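Local coordinates for protein lasso peptide isopeptidase AtxE2 (Asticcacaulis excentricus, PDB 5TXE) that hydrolyses the isopeptide bond of the lasso peptides astexin-2 and astexin-3, opening these threaded molecules into linear peptides, at residues E194-I199 with P221-P226; E298-N303 with L339-I344; Q357-I362 with N378-Q383. The protein carries 1 engineered substitution. All blocks are in the same frame, centred on the assembly; numbering follows the deposited sequence.

Contact 1 of 3, residues E194-I199 with P221-P226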
# COMPACT_ATOMS: atom_id res chain seq x y z
N GLU A 194 0.44 17.07 -25.22
CA GLU A 194 0.39 18.40 -25.78
C GLU A 194 0.60 19.50 -24.68
O GLU A 194 1.18 20.54 -24.94
CB GLU A 194 -0.96 18.62 -26.52
CG GLU A 194 -1.19 17.60 -27.68
CD GLU A 194 -2.67 17.42 -28.14
OE1 GLU A 194 -3.62 18.02 -27.54
OE2 GLU A 194 -2.86 16.66 -29.13
N ALA A 195 0.03 19.30 -23.51
CA ALA A 195 0.11 20.29 -22.46
C ALA A 195 1.58 20.38 -22.02
O ALA A 195 2.06 21.48 -21.75
CB ALA A 195 -0.76 19.92 -21.27
N GLU A 196 2.28 19.25 -22.00
CA GLU A 196 3.69 19.24 -21.68
C GLU A 196 4.47 20.01 -22.68
O GLU A 196 5.42 20.70 -22.31
CB GLU A 196 4.25 17.83 -21.53
CG GLU A 196 3.97 17.26 -20.16
CD GLU A 196 4.52 15.84 -19.95
OE1 GLU A 196 4.41 14.99 -20.91
OE2 GLU A 196 5.02 15.57 -18.80
N ALA A 197 4.09 19.93 -23.96
CA ALA A 197 4.85 20.67 -24.96
C ALA A 197 4.58 22.14 -24.84
O ALA A 197 5.49 23.00 -25.04
CB ALA A 197 4.55 20.13 -26.38
N GLU A 198 3.36 22.48 -24.46
CA GLU A 198 3.07 23.89 -24.25
C GLU A 198 3.89 24.45 -23.06
O GLU A 198 4.43 25.55 -23.15
CB GLU A 198 1.57 24.14 -24.12
CG GLU A 198 1.13 25.63 -24.02
CD GLU A 198 1.60 26.59 -25.17
OE1 GLU A 198 1.63 26.18 -26.37
OE2 GLU A 198 1.93 27.78 -24.86
N ILE A 199 3.98 23.71 -21.96
CA ILE A 199 4.82 24.11 -20.87
C ILE A 199 6.25 24.36 -21.31
O ILE A 199 6.85 25.35 -20.89
CB ILE A 199 4.74 23.07 -19.77
CG1 ILE A 199 3.42 23.28 -19.01
CG2 ILE A 199 5.90 23.16 -18.78
CD1 ILE A 199 3.11 22.10 -18.11
N PRO A 221 6.52 23.48 -14.03
CA PRO A 221 5.10 23.49 -13.81
C PRO A 221 4.54 22.11 -14.18
O PRO A 221 5.05 21.49 -15.11
CB PRO A 221 4.58 24.51 -14.81
CG PRO A 221 5.76 25.25 -15.30
CD PRO A 221 6.89 24.30 -15.18
N ARG A 222 3.52 21.66 -13.46
CA ARG A 222 2.79 20.44 -13.79
C ARG A 222 1.60 20.78 -14.67
O ARG A 222 1.10 21.93 -14.67
CB ARG A 222 2.29 19.79 -12.50
CG ARG A 222 3.42 19.59 -11.54
CD ARG A 222 3.69 18.28 -10.77
NE ARG A 222 2.76 17.97 -9.70
CZ ARG A 222 3.01 17.23 -8.59
NH1 ARG A 222 4.21 16.76 -8.24
NH2 ARG A 222 1.99 16.99 -7.77
N VAL A 223 1.11 19.78 -15.37
CA VAL A 223 -0.07 19.91 -16.17
C VAL A 223 -1.27 19.88 -15.25
O VAL A 223 -1.44 18.95 -14.44
CB VAL A 223 -0.20 18.70 -17.13
CG1 VAL A 223 -1.53 18.73 -17.86
CG2 VAL A 223 0.99 18.64 -18.11
N LEU A 224 -2.15 20.86 -15.41
CA LEU A 224 -3.42 20.94 -14.65
C LEU A 224 -4.54 20.20 -15.37
O LEU A 224 -4.65 20.24 -16.59
CB LEU A 224 -3.84 22.40 -14.53
CG LEU A 224 -2.79 23.28 -13.83
CD1 LEU A 224 -3.18 24.78 -13.89
CD2 LEU A 224 -2.58 22.83 -12.39
N GLU A 225 -5.43 19.58 -14.60
CA GLU A 225 -6.75 19.22 -15.11
C GLU A 225 -7.47 20.46 -15.66
O GLU A 225 -7.20 21.55 -15.19
CB GLU A 225 -7.54 18.61 -13.96
CG GLU A 225 -7.11 17.20 -13.60
CD GLU A 225 -7.35 16.22 -14.75
OE1 GLU A 225 -8.09 16.56 -15.72
OE2 GLU A 225 -6.83 15.10 -14.69
N PRO A 226 -8.40 20.36 -16.61
CA PRO A 226 -8.96 19.09 -17.10
C PRO A 226 -8.16 18.62 -18.29
O PRO A 226 -7.81 19.41 -19.15
CB PRO A 226 -10.37 19.51 -17.57
CG PRO A 226 -10.17 20.92 -18.09
CD PRO A 226 -9.06 21.54 -17.23
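Ile199 and Ala195, one turn apart on helix 190-202, pack against Pro221 and Val223 of an irregular loop. The contact is a small apolar helix-on-loop seam. Both pieces belong to the long insertion between strands 183-188 and 230-235 of one antiparallel sheet. Ile199 works with two branches. Its CG2 meets the CD and CG corner of the proline ring, 3.9 Å from CD of Pro221, and the two side chains run past each other in opposite directions. CG1 sits beside the backbone N (chi1 -78°), and the chain then extends, which carries CD1 down to the loop backbone. There CD1 of Ile199 is 3.6 Å from O of Pro221 and 4.1 Å from CG2 of Val223. With an alanine here both branches would be gone, and a gap would probably open between the helix and the ring of Pro221, with Val223 CG2 losing a neighbour. Val223 straddles the methyl of Ala195. Its CG1 is 3.7 Å from CB of Ala195, and its CG2 is 3.8 Å from that same CB. CG2 of Val223 is also 3.9 Å from CG of Glu196, and these two side chains cross at about a right angle. Backbone hydrogen bonds join Val223 with Ala119 and Glu225 with Gly117. Arg222 points away from the helix and makes a cation-pi contact with Tyr118. The loop is thus held both by helix 190-202 and by residues 117-119, before the chain enters strand 230-235.

Contact 2 of 3, residues E298-N303 with L339-I344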
# COMPACT_ATOMS: atom_id res chain seq x y z
N GLU A 298 -29.18 -8.87 10.39
CA GLU A 298 -28.09 -9.62 11.02
C GLU A 298 -26.80 -8.79 11.07
O GLU A 298 -26.52 -7.94 10.22
CB GLU A 298 -27.78 -10.92 10.28
CG GLU A 298 -28.97 -11.75 9.85
CD GLU A 298 -29.39 -12.77 10.87
OE1 GLU A 298 -28.59 -13.72 11.09
OE2 GLU A 298 -30.53 -12.67 11.40
N GLU A 299 -26.02 -9.07 12.10
CA GLU A 299 -24.77 -8.38 12.31
C GLU A 299 -23.78 -8.73 11.17
O GLU A 299 -22.98 -7.91 10.73
CB GLU A 299 -24.20 -8.77 13.70
CG GLU A 299 -23.16 -7.79 14.24
CD GLU A 299 -21.79 -8.00 13.60
OE1 GLU A 299 -21.41 -9.18 13.39
OE2 GLU A 299 -21.13 -6.99 13.28
N ALA A 300 -23.84 -9.96 10.72
CA ALA A 300 -22.98 -10.43 9.65
C ALA A 300 -23.05 -9.64 8.35
O ALA A 300 -22.15 -9.72 7.55
CB ALA A 300 -23.30 -11.87 9.37
N CYS A 301 -24.11 -8.87 8.14
CA CYS A 301 -24.41 -8.19 6.86
C CYS A 301 -23.80 -6.82 6.90
O CYS A 301 -23.99 -6.05 5.97
CB CYS A 301 -25.97 -8.03 6.66
SG CYS A 301 -26.87 -9.54 6.11
N GLN A 302 -23.11 -6.49 7.99
CA GLN A 302 -22.52 -5.13 8.14
C GLN A 302 -21.13 -5.01 7.59
O GLN A 302 -20.28 -5.87 7.82
CB GLN A 302 -22.48 -4.69 9.61
CG GLN A 302 -23.84 -4.72 10.29
CD GLN A 302 -24.04 -3.56 11.21
OE1 GLN A 302 -23.25 -3.29 12.14
NE2 GLN A 302 -25.09 -2.82 10.93
N ASN A 303 -20.92 -3.91 6.89
CA ASN A 303 -19.62 -3.50 6.37
C ASN A 303 -18.98 -4.52 5.43
O ASN A 303 -17.80 -4.80 5.47
CB ASN A 303 -18.74 -3.08 7.53
CG ASN A 303 -19.21 -1.78 8.16
OD1 ASN A 303 -19.52 -0.79 7.47
ND2 ASN A 303 -19.36 -1.80 9.47
N LEU A 339 -32.58 -13.69 4.04
CA LEU A 339 -31.47 -12.88 4.57
C LEU A 339 -30.85 -13.49 5.82
O LEU A 339 -30.81 -12.88 6.89
CB LEU A 339 -31.96 -11.48 4.86
CG LEU A 339 -32.40 -10.79 3.57
CD1 LEU A 339 -33.08 -9.47 3.90
CD2 LEU A 339 -31.22 -10.53 2.64
N LYS A 340 -30.35 -14.72 5.63
CA LYS A 340 -29.72 -15.52 6.68
C LYS A 340 -28.31 -15.97 6.28
O LYS A 340 -28.11 -17.12 5.93
CB LYS A 340 -30.56 -16.80 6.93
CG LYS A 340 -31.73 -16.70 7.91
CD LYS A 340 -31.76 -15.49 8.84
CE LYS A 340 -32.69 -15.75 10.02
NZ LYS A 340 -32.83 -14.53 10.87
N PRO A 341 -27.32 -15.07 6.34
CA PRO A 341 -25.96 -15.47 5.97
C PRO A 341 -25.33 -16.41 6.95
O PRO A 341 -25.55 -16.29 8.13
CB PRO A 341 -25.20 -14.17 5.90
CG PRO A 341 -26.03 -13.18 6.63
CD PRO A 341 -27.45 -13.64 6.61
N VAL A 342 -24.58 -17.38 6.44
CA VAL A 342 -23.82 -18.32 7.25
C VAL A 342 -22.32 -18.20 6.94
O VAL A 342 -21.90 -18.21 5.77
CB VAL A 342 -24.29 -19.75 6.95
CG1 VAL A 342 -23.48 -20.75 7.77
CG2 VAL A 342 -25.77 -19.87 7.27
N ARG A 343 -21.51 -18.12 7.99
CA ARG A 343 -20.05 -18.01 7.85
C ARG A 343 -19.48 -19.32 7.44
O ARG A 343 -19.73 -20.30 8.07
CB ARG A 343 -19.40 -17.62 9.16
CG ARG A 343 -17.97 -17.13 8.97
CD ARG A 343 -17.48 -16.39 10.19
NE ARG A 343 -17.18 -17.34 11.24
CZ ARG A 343 -16.77 -16.99 12.44
NH1 ARG A 343 -16.63 -15.71 12.75
NH2 ARG A 343 -16.51 -17.91 13.34
N ILE A 344 -18.71 -19.36 6.36
CA ILE A 344 -18.07 -20.62 5.98
C ILE A 344 -16.55 -20.62 6.09
O ILE A 344 -15.95 -21.67 6.01
CB ILE A 344 -18.46 -21.02 4.55
CG1 ILE A 344 -18.13 -19.92 3.57
CG2 ILE A 344 -19.96 -21.31 4.48
CD1 ILE A 344 -18.26 -20.39 2.14
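Pro341 and Glu298 account for over half of the surface buried here, and Cys301 adds the next largest share. The ring of Pro341 is turned toward the short 3-10 segment 299-301. Its CG is 3.8 Å from SG of Cys301 and 4.1 Å from CB of Ala300, so one ring corner touches both side chains. The neighbouring ring atom, CD of Pro341, meets CG of Glu298 at 4.0 Å. The sulfur of Cys301 stands beside its own backbone N (chi1 -78°) and is held by the disulfide to Cys296. Part of the proline's apolar surface therefore rests on a covalently fixed group. The contact joins two successive antiparallel sheets, consistent with neighbouring blades of the beta-propeller known in prolyl oligopeptidases. Residues 298-303 link strand 294-295, at the edge of one sheet, to strand 304-310, which begins the next. Residues 339-344 lead into strand 342-347, at the far edge of that second sheet. Glu298 reaches across with a chain bent at chi2 (-92°). Its CG passes 3.7 Å from the carbonyl O of Leu339, and its carboxylate ends beside Lys340. The CB of Lys340 starts away from Glu298, but a bend at chi2 brings the amine back. NZ of Lys340 then forms a salt bridge of 3.0 Å with OE2 of Glu298. The amine approaches from above the carboxylate plane, 49° out of it, and the two chains cross at about a right angle. Close by, Leu339 touches Cys296, and Ala300 packs on Tyr332 of strand 328-335.

Contact 3 of 3, residues Q357-I362 with N378-Q383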
# COMPACT_ATOMS: atom_id res chain seq x y z
N GLN A 357 -15.45 -18.99 -10.01
CA GLN A 357 -15.71 -20.03 -11.02
C GLN A 357 -16.61 -21.11 -10.38
O GLN A 357 -16.14 -21.89 -9.53
CB GLN A 357 -14.40 -20.72 -11.47
CG GLN A 357 -14.61 -22.01 -12.29
CD GLN A 357 -13.68 -23.14 -11.84
OE1 GLN A 357 -13.73 -23.57 -10.69
NE2 GLN A 357 -12.85 -23.63 -12.75
N ALA A 358 -17.84 -21.19 -10.86
CA ALA A 358 -18.85 -22.10 -10.32
C ALA A 358 -18.93 -21.99 -8.79
O ALA A 358 -19.30 -20.93 -8.29
CB ALA A 358 -18.56 -23.53 -10.77
N LYS A 359 -18.52 -23.05 -8.07
CA LYS A 359 -18.54 -23.07 -6.62
C LYS A 359 -17.14 -22.97 -5.94
O LYS A 359 -16.93 -23.37 -4.78
CB LYS A 359 -19.33 -24.28 -6.17
CG LYS A 359 -20.81 -23.96 -6.15
CD LYS A 359 -21.62 -25.18 -5.82
CE LYS A 359 -23.06 -24.91 -6.25
NZ LYS A 359 -23.91 -26.11 -6.14
N ARG A 360 -16.20 -22.39 -6.68
CA ARG A 360 -14.94 -21.93 -6.08
C ARG A 360 -14.69 -20.43 -6.29
O ARG A 360 -15.12 -19.80 -7.26
CB ARG A 360 -13.73 -22.81 -6.46
CG ARG A 360 -13.88 -23.62 -7.72
CD ARG A 360 -13.42 -25.06 -7.52
NE ARG A 360 -11.96 -25.22 -7.54
CZ ARG A 360 -11.20 -25.07 -8.63
NH1 ARG A 360 -11.71 -24.72 -9.82
NH2 ARG A 360 -9.89 -25.25 -8.52
N LEU A 361 -14.00 -19.87 -5.32
CA LEU A 361 -13.41 -18.57 -5.42
C LEU A 361 -11.92 -18.82 -5.70
O LEU A 361 -11.29 -19.64 -5.05
CB LEU A 361 -13.60 -17.88 -4.08
CG LEU A 361 -13.97 -16.42 -4.06
CD1 LEU A 361 -15.06 -16.09 -5.08
CD2 LEU A 361 -14.43 -16.06 -2.66
N ILE A 362 -11.38 -18.12 -6.68
CA ILE A 362 -9.94 -18.06 -6.86
C ILE A 362 -9.44 -16.71 -6.38
O ILE A 362 -9.88 -15.68 -6.90
CB ILE A 362 -9.58 -18.25 -8.32
CG1 ILE A 362 -9.89 -19.71 -8.68
CG2 ILE A 362 -8.08 -18.15 -8.55
CD1 ILE A 362 -11.24 -20.01 -9.21
N ASN A 378 -13.25 -23.26 -1.44
CA ASN A 378 -14.48 -24.00 -1.71
C ASN A 378 -15.71 -23.29 -1.12
O ASN A 378 -15.81 -23.09 0.09
CB ASN A 378 -14.31 -25.42 -1.18
CG ASN A 378 -15.50 -26.33 -1.47
OD1 ASN A 378 -16.67 -25.95 -1.34
ND2 ASN A 378 -15.20 -27.55 -1.82
N LEU A 379 -16.64 -22.91 -1.97
CA LEU A 379 -17.78 -22.11 -1.52
C LEU A 379 -18.93 -22.91 -0.84
O LEU A 379 -20.00 -22.34 -0.54
CB LEU A 379 -18.33 -21.30 -2.70
CG LEU A 379 -17.37 -20.25 -3.23
CD1 LEU A 379 -18.01 -19.49 -4.38
CD2 LEU A 379 -16.97 -19.30 -2.11
N THR A 380 -18.73 -24.20 -0.63
CA THR A 380 -19.68 -25.04 0.05
C THR A 380 -19.13 -25.33 1.43
O THR A 380 -19.75 -24.98 2.43
CB THR A 380 -19.89 -26.36 -0.70
OG1 THR A 380 -20.41 -26.09 -2.02
CG2 THR A 380 -20.87 -27.25 0.09
N SER A 381 -17.94 -25.95 1.47
CA SER A 381 -17.27 -26.30 2.72
C SER A 381 -16.47 -25.16 3.36
O SER A 381 -16.19 -25.20 4.55
CB SER A 381 -16.32 -27.45 2.45
OG SER A 381 -15.18 -27.02 1.73
N GLY A 382 -16.06 -24.17 2.56
CA GLY A 382 -15.20 -23.09 3.07
C GLY A 382 -13.72 -23.48 3.21
O GLY A 382 -12.95 -22.79 3.84
N GLN A 383 -13.32 -24.58 2.59
CA GLN A 383 -11.94 -25.00 2.61
C GLN A 383 -11.05 -24.26 1.60
O GLN A 383 -11.40 -24.09 0.43
CB GLN A 383 -11.82 -26.50 2.36
CG GLN A 383 -10.52 -27.07 2.92
CD GLN A 383 -10.46 -28.59 2.92
OE1 GLN A 383 -11.40 -29.27 2.49
NE2 GLN A 383 -9.37 -29.13 3.43
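The side chain of Leu379 lies against the backbone of Lys359 and Arg360, and its far end meets Leu361. CB of Leu379 is 3.3 Å from O of Lys359, and CG follows the same carbonyl. The CG sits beside the backbone N (chi1 -66°), and the extended chain carries CD1 to 3.9 Å from C of Arg360. CD2 takes the other direction and touches Leu361 CB at 4.2 Å. The two leucines cross at about a right angle. Arg360 and Asn378 pair as an antiparallel, non-hydrogen-bonded bridge, with both side chains on the same face of the sheet. Just beyond it, Leu379 N gives a hydrogen bond of 2.9 Å to O of Lys359. Its N-H...O angle is 163°, and the donor is tilted 28° from the carbonyl plane. Lys359 and Thr380 cross at a slant, with CD of the lysine 4.1 Å from OG1 of the threonine.

Two neighbouring hairpin ends of one four-stranded sheet meet here. Residues 357-360 form a type II' turn between strands 350-357 and 360-367. Ala358 takes its positive-phi position, which glycine more often fills. The other end is shaped by Asn378. Its OD1 accepts from two backbone amides. The N of Thr380 is 2.8 Å from OD1 of Asn378, lies in the carbonyl plane and makes an Asx turn. The N of Ser381 comes from above that plane. Tyr317, on strand 315-322, touches both Lys359 and Leu379. The chemistry is divided: one backbone bond, Leu379 N to Lys359 O, continues the strand pairing into the turns, leucine packing lies beside it, and OD1 of Asn378 takes two backbone amides of its own loop, which probably steadies the turn.

How the contacts relate
Contacts 2 and 3 are neighbours, with centres 17 Å apart. They touch through Ile344, whose CD1 is 3.7 Å from O of Leu379; its CB also packs on Gly382. The edge strand that starts in contact 2 thus meets the second hairpin end of contact 3, in the following sheet. Contact 1 stands apart. Its centre is 49 Å from each of the others, and its nearest atoms are about 30 Å from contact 2. It alone lies close to residues that bind the substrate: the side chain of Arg222 is about 5 Å from that of Trp116 and about 8 Å from that of Asn562, both of which bind astexin-3. Contacts 2 and 3 lie away from these sites.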